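Local atomic coordinates of polyketide synthase (PDB entry 4GOX), a protein that probably transfers a sulfo group from PAPS to the beta-hydroxyl of the carrier-bound acyl chain, activating it for terminal-alkene formation in an olefin synthase. Residues E62-G65 with D66-Q69; Q96-V99 with N100-K104; D140-E143 with I144-Q148. All coordinates share one frame; numbering follows the deposited sequence.

Contact 1. Residues E62-G65 with D66-Q69; sequences ETMG and DRHQ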
loop_
_atom_site.group_PDB
_atom_site.type_symbol
_atom_site.label_atom_id
_atom_site.label_comp_id
_atom_site.label_asym_id
_atom_site.label_seq_id
_atom_site.Cartn_x
_atom_site.Cartn_y
_atom_site.Cartn_z
ATOM N N GLU A 62 9.431 -0.783 -15.292
ATOM C CA GLU A 62 10.447 0.145 -15.746
ATOM C C GLU A 62 9.776 1.334 -16.477
ATOM O O GLU A 62 10.007 2.496 -16.125
ATOM C CB GLU A 62 11.435 -0.627 -16.659
ATOM C CG GLU A 62 12.661 0.144 -17.065
ATOM C CD GLU A 62 13.529 0.548 -15.901
ATOM O OE1 GLU A 62 14.311 -0.299 -15.414
ATOM O OE2 GLU A 62 13.431 1.722 -15.480
ATOM N N THR A 63 8.936 1.022 -17.473
ATOM C CA THR A 63 8.210 1.981 -18.311
ATOM C C THR A 63 6.729 1.595 -18.369
ATOM O O THR A 63 6.367 0.434 -18.111
ATOM C CB THR A 63 8.731 1.959 -19.772
ATOM O OG1 THR A 63 8.201 0.807 -20.432
ATOM C CG2 THR A 63 10.265 2.030 -19.887
ATOM N N MET A 64 5.892 2.548 -18.842
ATOM C CA MET A 64 4.453 2.350 -19.036
ATOM C C MET A 64 4.158 1.272 -20.087
ATOM O O MET A 64 3.081 0.683 -20.080
ATOM C CB MET A 64 3.759 3.687 -19.367
ATOM C CG MET A 64 3.784 4.655 -18.210
ATOM S SD MET A 64 2.891 4.107 -16.736
ATOM C CE MET A 64 1.236 4.044 -17.348
ATOM N N GLY A 65 5.145 0.985 -20.923
ATOM C CA GLY A 65 5.080 -0.077 -21.925
ATOM C C GLY A 65 5.139 -1.448 -21.272
ATOM O O GLY A 65 4.294 -2.303 -21.551
ATOM N N ASP A 66 6.106 -1.655 -20.351
ATOM C CA ASP A 66 6.231 -2.921 -19.594
ATOM C C ASP A 66 4.976 -3.137 -18.776
ATOM O O ASP A 66 4.445 -4.253 -18.735
ATOM C CB ASP A 66 7.423 -2.898 -18.617
ATOM C CG ASP A 66 8.739 -2.536 -19.249
ATOM O OD1 ASP A 66 9.095 -3.151 -20.262
ATOM O OD2 ASP A 66 9.406 -1.630 -18.734
ATOM N N ARG A 67 4.511 -2.053 -18.130
ATOM C CA ARG A 67 3.322 -2.030 -17.286
ATOM C C ARG A 67 2.133 -2.483 -18.109
ATOM O O ARG A 67 1.459 -3.428 -17.712
ATOM C CB ARG A 67 3.127 -0.629 -16.681
ATOM C CG ARG A 67 1.951 -0.510 -15.731
ATOM C CD ARG A 67 2.055 0.787 -14.941
ATOM N NE ARG A 67 0.976 0.957 -13.968
ATOM C CZ ARG A 67 -0.244 1.395 -14.273
ATOM N NH1 ARG A 67 -0.562 1.679 -15.530
ATOM N NH2 ARG A 67 -1.152 1.555 -13.323
ATOM N N HIS A 68 1.953 -1.905 -19.307
ATOM C CA HIS A 68 0.871 -2.316 -20.187
ATOM C C HIS A 68 1.027 -3.763 -20.655
ATOM O O HIS A 68 0.044 -4.488 -20.643
ATOM C CB HIS A 68 0.725 -1.365 -21.364
ATOM C CG HIS A 68 -0.440 -1.688 -22.237
ATOM N ND1 HIS A 68 -1.738 -1.600 -21.766
ATOM C CD2 HIS A 68 -0.468 -2.086 -23.530
ATOM C CE1 HIS A 68 -2.512 -1.943 -22.785
ATOM N NE2 HIS A 68 -1.794 -2.247 -23.866
ATOM N N GLN A 69 2.254 -4.199 -21.009
ATOM C CA GLN A 69 2.494 -5.589 -21.430
ATOM C C GLN A 69 2.109 -6.573 -20.328
ATOM O O GLN A 69 1.365 -7.521 -20.591
ATOM C CB GLN A 69 3.961 -5.824 -21.872
ATOM C CG GLN A 69 4.324 -5.269 -23.258
ATOM C CD GLN A 69 3.496 -5.818 -24.408
ATOM O OE1 GLN A 69 3.310 -7.036 -24.562
ATOM N NE2 GLN A 69 2.989 -4.923 -25.254
HETATM O O HOH W 1 0.455 1.099 -18.302
#
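Thr63 and Asp66 close a capping box at the start of helix 64-71. Thr63 OG1 accepts the backbone N of Asp66 at 3.2 Å in a fairly straight bond (163°), and takes a weak second bond from Gly65 N. Asp66 OD2 accepts Thr63 N at 3.0 Å, from the anti side of the carboxylate, somewhat out of its plane. A chi1 of 77° sets the threonine hydroxyl between its own N and carbonyl carbon. Short polar side chains suit these places because they can accept amide N-H groups at a helix start.

Backbone bonds follow, Arg67 N to Thr63 O at 3.1 Å and Gln69 N to Gly65 O at 2.8 Å.

Side-chain packing joins Met64 to Arg67: Met64 SD lies 3.9 Å from Arg67 CD, methionine's flexible chain following the arginine methylenes, and the methyl Met64 CE lies obliquely to the guanidinium, 3.5 Å from Arg67 NH1. A water in the guanidinium plane links NH1 to Met64 O.

Arginine suits a buried place lined with carbonyls: NE bonds to that of His57, NH2 to those of Leu56 and Gly77. Met64 packs between helices 79-88, 92-104 and 109-119, and His68 touches Val103.

Contact 2. Residues Q96-V99 with N100-K104; sequences QAKV and NQWVK
Lys98 and Trp102, one helical turn apart, make the closely packed flank of this stretch of helix 92-104. The aliphatic part of the lysine does the touching: Lys98 CG stands over the six-membered ring of Trp102, 4.2 Å from its centroid and 12° off the normal, a CH-pi contact. Farther along, Lys98 CE comes to 3.8 Å from Trp102 CZ2. Lysine suits the place because its methylenes can cover an aromatic face while the ammonium group continues beyond. With CG anti to the backbone N (chi1 -175°) and a bend at chi2, the chain is brought across the indole. The carbonyl oxygen of Lys98 also lies over one face of the ring, toward its rim. Val99, the buried residue here, sets CG2 4.4 Å from Trp102 CE3, and its compact branched side chain packs against Leu80 and Leu84 of helix 79-88.

Polar amides occupy the looser, more exposed side. Gln96 NE2 donates to Asn100 OD1 at 3.2 Å, approaching from above the carbonyl plane. The other end of the same amide, OE1, accepts from Gln81 on helix 79-88. Were Gln96 replaced by an alanine, Asn100 OD1 would probably lose this donor and Gln81 its side-chain acceptor. Gln101 folds back, placing NE2 2.8 Å from Ala97 O, which also accepts the Gln101 backbone N; the side-chain bond is bent (130°).

Trp102 also meets Tyr115 of helix 109-119 edge-to-face. This division, with valine and tryptophan turned to neighbouring helices, Asn100 and Gln101 on the exposed side and Gln96 at the border, is that of an amphipathic alpha-helix packed against helices 64-71, 79-88 and 109-119 through side chains spaced three or four residues apart.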
loop_
_atom_site.group_PDB
_atom_site.type_symbol
_atom_site.label_atom_id
_atom_site.label_comp_id
_atom_site.label_asym_id
_atom_site.label_seq_id
_atom_site.Cartn_x
_atom_site.Cartn_y
_atom_site.Cartn_z
ATOM N N GLN A 96 -7.977 7.537 -19.522
ATOM C CA GLN A 96 -7.489 6.403 -20.297
ATOM C C GLN A 96 -6.588 6.856 -21.470
ATOM O O GLN A 96 -5.526 6.269 -21.668
ATOM C CB GLN A 96 -8.672 5.548 -20.793
ATOM C CG GLN A 96 -8.298 4.142 -21.258
ATOM C CD GLN A 96 -7.663 3.303 -20.168
ATOM O OE1 GLN A 96 -8.333 2.802 -19.256
ATOM N NE2 GLN A 96 -6.348 3.137 -20.245
ATOM N N ALA A 97 -6.975 7.933 -22.183
ATOM C CA ALA A 97 -6.214 8.496 -23.306
ATOM C C ALA A 97 -4.840 9.036 -22.870
ATOM O O ALA A 97 -3.881 8.931 -23.635
ATOM C CB ALA A 97 -7.026 9.596 -24.003
ATOM N N LYS A 98 -4.751 9.624 -21.659
ATOM C CA LYS A 98 -3.500 10.145 -21.079
ATOM C C LYS A 98 -2.586 8.916 -20.770
ATOM O O LYS A 98 -1.382 8.955 -21.064
ATOM C CB LYS A 98 -3.813 10.951 -19.791
ATOM C CG LYS A 98 -2.639 11.668 -19.131
ATOM C CD LYS A 98 -2.261 12.969 -19.815
ATOM C CE LYS A 98 -0.900 13.445 -19.373
ATOM N NZ LYS A 98 -0.214 14.226 -20.436
ATOM N N VAL A 99 -3.190 7.813 -20.250
ATOM C CA VAL A 99 -2.492 6.553 -19.938
ATOM C C VAL A 99 -1.967 5.896 -21.249
ATOM O O VAL A 99 -0.770 5.605 -21.337
ATOM C CB VAL A 99 -3.346 5.601 -19.053
ATOM C CG1 VAL A 99 -2.749 4.187 -18.985
ATOM C CG2 VAL A 99 -3.520 6.175 -17.644
ATOM N N ASN A 100 -2.853 5.757 -22.277
ATOM C CA ASN A 100 -2.572 5.186 -23.606
ATOM C C ASN A 100 -1.438 5.908 -24.331
ATOM O O ASN A 100 -0.665 5.279 -25.060
ATOM C CB ASN A 100 -3.841 5.137 -24.468
ATOM C CG ASN A 100 -4.875 4.109 -24.027
ATOM O OD1 ASN A 100 -4.728 3.401 -23.017
ATOM N ND2 ASN A 100 -5.958 4.001 -24.785
ATOM N N GLN A 101 -1.320 7.213 -24.091
ATOM C CA GLN A 101 -0.276 8.050 -24.668
ATOM C C GLN A 101 1.065 7.818 -23.974
ATOM O O GLN A 101 2.109 7.776 -24.629
ATOM C CB GLN A 101 -0.712 9.523 -24.680
ATOM C CG GLN A 101 -1.363 9.973 -26.013
ATOM C CD GLN A 101 -2.182 8.915 -26.759
ATOM O OE1 GLN A 101 -1.694 8.245 -27.686
ATOM N NE2 GLN A 101 -3.449 8.750 -26.384
ATOM N N TRP A 102 1.030 7.611 -22.644
ATOM C CA TRP A 102 2.233 7.307 -21.875
ATOM C C TRP A 102 2.760 5.943 -22.286
ATOM O O TRP A 102 3.970 5.788 -22.473
ATOM C CB TRP A 102 1.917 7.314 -20.390
ATOM C CG TRP A 102 1.898 8.674 -19.770
ATOM C CD1 TRP A 102 2.702 9.734 -20.079
ATOM C CD2 TRP A 102 1.192 9.034 -18.580
ATOM N NE1 TRP A 102 2.492 10.762 -19.187
ATOM C CE2 TRP A 102 1.574 10.354 -18.249
ATOM C CE3 TRP A 102 0.288 8.354 -17.742
ATOM C CZ2 TRP A 102 1.049 11.026 -17.145
ATOM C CZ3 TRP A 102 -0.231 9.019 -16.642
ATOM C CH2 TRP A 102 0.148 10.338 -16.354
ATOM N N VAL A 103 1.827 4.982 -22.488
ATOM C CA VAL A 103 2.080 3.613 -22.937
ATOM C C VAL A 103 2.791 3.626 -24.291
ATOM O O VAL A 103 3.851 3.002 -24.428
ATOM C CB VAL A 103 0.779 2.756 -22.927
ATOM C CG1 VAL A 103 0.930 1.489 -23.765
ATOM C CG2 VAL A 103 0.367 2.402 -21.496
ATOM N N LYS A 104 2.226 4.375 -25.276
ATOM C CA LYS A 104 2.780 4.508 -26.624
ATOM C C LYS A 104 4.159 5.144 -26.598
ATOM O O LYS A 104 5.039 4.710 -27.340
ATOM C CB LYS A 104 1.831 5.320 -27.521
ATOM C CG LYS A 104 0.742 4.472 -28.166
ATOM C CD LYS A 104 -0.304 5.345 -28.860
ATOM C CE LYS A 104 -1.068 4.606 -29.931
ATOM N NZ LYS A 104 -0.313 4.549 -31.212
#

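Contact 3. Residues D140-E143 with I144-Q148; sequences DHSE and ILFDQ
Two first torsions turn Leu145 and the imidazole of His141 toward each other: the histidine ring stands anti to its N (chi1 -159°), and the leucine CG lies beside its own N (chi1 -60°). Leu145 CD1 sits over the centre of the His141 ring face, 3.7 Å from the centroid and 12° off the normal, a CH-pi contact. Ile144 CG2 comes to the edge of the same ring, 4.4 Å from His141 CD2. An imidazole suits this buried spot because it offers flat faces for packing, including a stack with Trp15, yet keeps a polar edge, where ND1 is bonded to the carbonyl of Leu59.

Helix 136-145 is the connecting helix of a beta-alpha-beta crossover between strands 124-129 and 149-155 of the parallel sheet, with strand 26-30 lying between those two in the sheet order of this P-loop-related sulfotransferase fold. Phe146 is the first residue to leave helical geometry. Phe146 N still reaches Ser142 O at 2.9 Å, and Phe146 CD2 lies 3.6 Å from Ser142 OG. The phenyl ring packs on Ile26 and Phe28 of strand 26-30, a hydrophobic place for an aromatic residue.

Serine is small enough to fit beside that ring, and Tyr151 OH is hydrogen-bonded to both its hydroxyl and Glu143 OE2, the latter also in a salt bridge with Arg207.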
loop_
_atom_site.group_PDB
_atom_site.type_symbol
_atom_site.label_atom_id
_atom_site.label_comp_id
_atom_site.label_asym_id
_atom_site.label_seq_id
_atom_site.Cartn_x
_atom_site.Cartn_y
_atom_site.Cartn_z
ATOM N N ASP A 140 13.295 -2.754 -4.125
ATOM C CA ASP A 140 14.594 -2.180 -4.499
ATOM C C ASP A 140 14.428 -1.027 -5.503
ATOM O O ASP A 140 15.264 -0.119 -5.527
ATOM C CB ASP A 140 15.522 -3.259 -5.117
ATOM C CG ASP A 140 16.038 -4.289 -4.118
ATOM O OD1 ASP A 140 15.959 -4.032 -2.898
ATOM O OD2 ASP A 140 16.511 -5.349 -4.557
ATOM N N HIS A 141 13.377 -1.064 -6.343
ATOM C CA HIS A 141 13.150 0.005 -7.344
ATOM C C HIS A 141 12.961 1.383 -6.698
ATOM O O HIS A 141 13.383 2.391 -7.269
ATOM C CB HIS A 141 11.935 -0.315 -8.208
ATOM C CG HIS A 141 11.892 0.389 -9.529
ATOM N ND1 HIS A 141 10.735 0.423 -10.273
ATOM C CD2 HIS A 141 12.865 1.053 -10.200
ATOM C CE1 HIS A 141 11.037 1.083 -11.378
ATOM N NE2 HIS A 141 12.316 1.465 -11.382
ATOM N N SER A 142 12.365 1.422 -5.494
ATOM C CA SER A 142 12.101 2.682 -4.793
ATOM C C SER A 142 13.389 3.387 -4.379
ATOM O O SER A 142 13.544 4.576 -4.644
ATOM C CB SER A 142 11.190 2.459 -3.594
ATOM O OG SER A 142 11.012 3.684 -2.904
ATOM N N GLU A 143 14.319 2.653 -3.765
ATOM C CA GLU A 143 15.596 3.220 -3.359
ATOM C C GLU A 143 16.439 3.646 -4.561
ATOM O O GLU A 143 17.242 4.575 -4.430
ATOM C CB GLU A 143 16.349 2.284 -2.400
ATOM C CG GLU A 143 15.672 2.243 -1.029
ATOM C CD GLU A 143 15.647 3.580 -0.307
ATOM O OE1 GLU A 143 16.740 4.115 -0.014
ATOM O OE2 GLU A 143 14.539 4.108 -0.057
ATOM N N ILE A 144 16.209 3.023 -5.742
ATOM C CA ILE A 144 16.861 3.418 -6.988
ATOM C C ILE A 144 16.278 4.749 -7.506
ATOM O O ILE A 144 17.031 5.633 -7.906
ATOM C CB ILE A 144 16.828 2.252 -8.036
ATOM C CG1 ILE A 144 18.006 1.276 -7.766
ATOM C CG2 ILE A 144 16.884 2.759 -9.493
ATOM C CD1 ILE A 144 17.813 -0.150 -8.207
ATOM N N LEU A 145 14.947 4.902 -7.477
ATOM C CA LEU A 145 14.260 6.095 -8.009
ATOM C C LEU A 145 14.233 7.341 -7.123
ATOM O O LEU A 145 14.212 8.449 -7.657
ATOM C CB LEU A 145 12.803 5.767 -8.400
ATOM C CG LEU A 145 12.555 4.701 -9.474
ATOM C CD1 LEU A 145 11.070 4.365 -9.545
ATOM C CD2 LEU A 145 13.095 5.136 -10.849
ATOM N N PHE A 146 14.178 7.166 -5.795
ATOM C CA PHE A 146 13.981 8.263 -4.839
ATOM C C PHE A 146 15.065 8.444 -3.797
ATOM O O PHE A 146 15.618 7.464 -3.294
ATOM C CB PHE A 146 12.644 8.063 -4.108
ATOM C CG PHE A 146 11.469 7.796 -5.017
ATOM C CD1 PHE A 146 10.881 8.830 -5.744
ATOM C CD2 PHE A 146 10.917 6.522 -5.110
ATOM C CE1 PHE A 146 9.793 8.584 -6.580
ATOM C CE2 PHE A 146 9.820 6.284 -5.931
ATOM C CZ PHE A 146 9.273 7.314 -6.668
ATOM N N ASP A 147 15.292 9.705 -3.404
ATOM C CA ASP A 147 16.252 10.077 -2.365
ATOM C C ASP A 147 15.612 9.993 -0.999
ATOM O O ASP A 147 16.257 9.559 -0.045
ATOM C CB ASP A 147 16.693 11.545 -2.553
ATOM C CG ASP A 147 17.852 11.811 -3.497
ATOM O OD1 ASP A 147 18.067 12.994 -3.844
ATOM O OD2 ASP A 147 18.593 10.846 -3.828
ATOM N N GLN A 148 14.353 10.449 -0.900
ATOM C CA GLN A 148 13.612 10.613 0.349
ATOM C C GLN A 148 12.307 9.822 0.468
ATOM O O GLN A 148 11.370 10.324 1.092
ATOM C CB GLN A 148 13.336 12.117 0.570
ATOM C CG GLN A 148 14.536 12.907 1.076
ATOM C CD GLN A 148 14.608 12.913 2.582
ATOM O OE1 GLN A 148 14.091 13.821 3.246
ATOM N NE2 GLN A 148 15.258 11.904 3.158
#

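Overall arrangement
The three contacts are local ones, at a helix start, within a helix and at a helix end, and follow one another along the chain. Contacts 1 and 2 have centres about 11 Å apart and pack directly: Met64 O lies 3.5 Å from Val103 CG2, and His68 CB 3.7 Å from Val103 CG1. Contact 3, about 18 Å from contact 1 between centres, approaches it where Glu62 OE2 comes to 4.3 Å from His141 NE2. Contacts 2 and 3 do not touch, their nearest atoms being about 14 Å apart, so contact 1 stands as the intermediary. Contacts 1 and 2 pack helices together, whereas contact 3 packs a crossover helix on the sheet; none implies a role in binding adenosine-3'-5'-diphosphate.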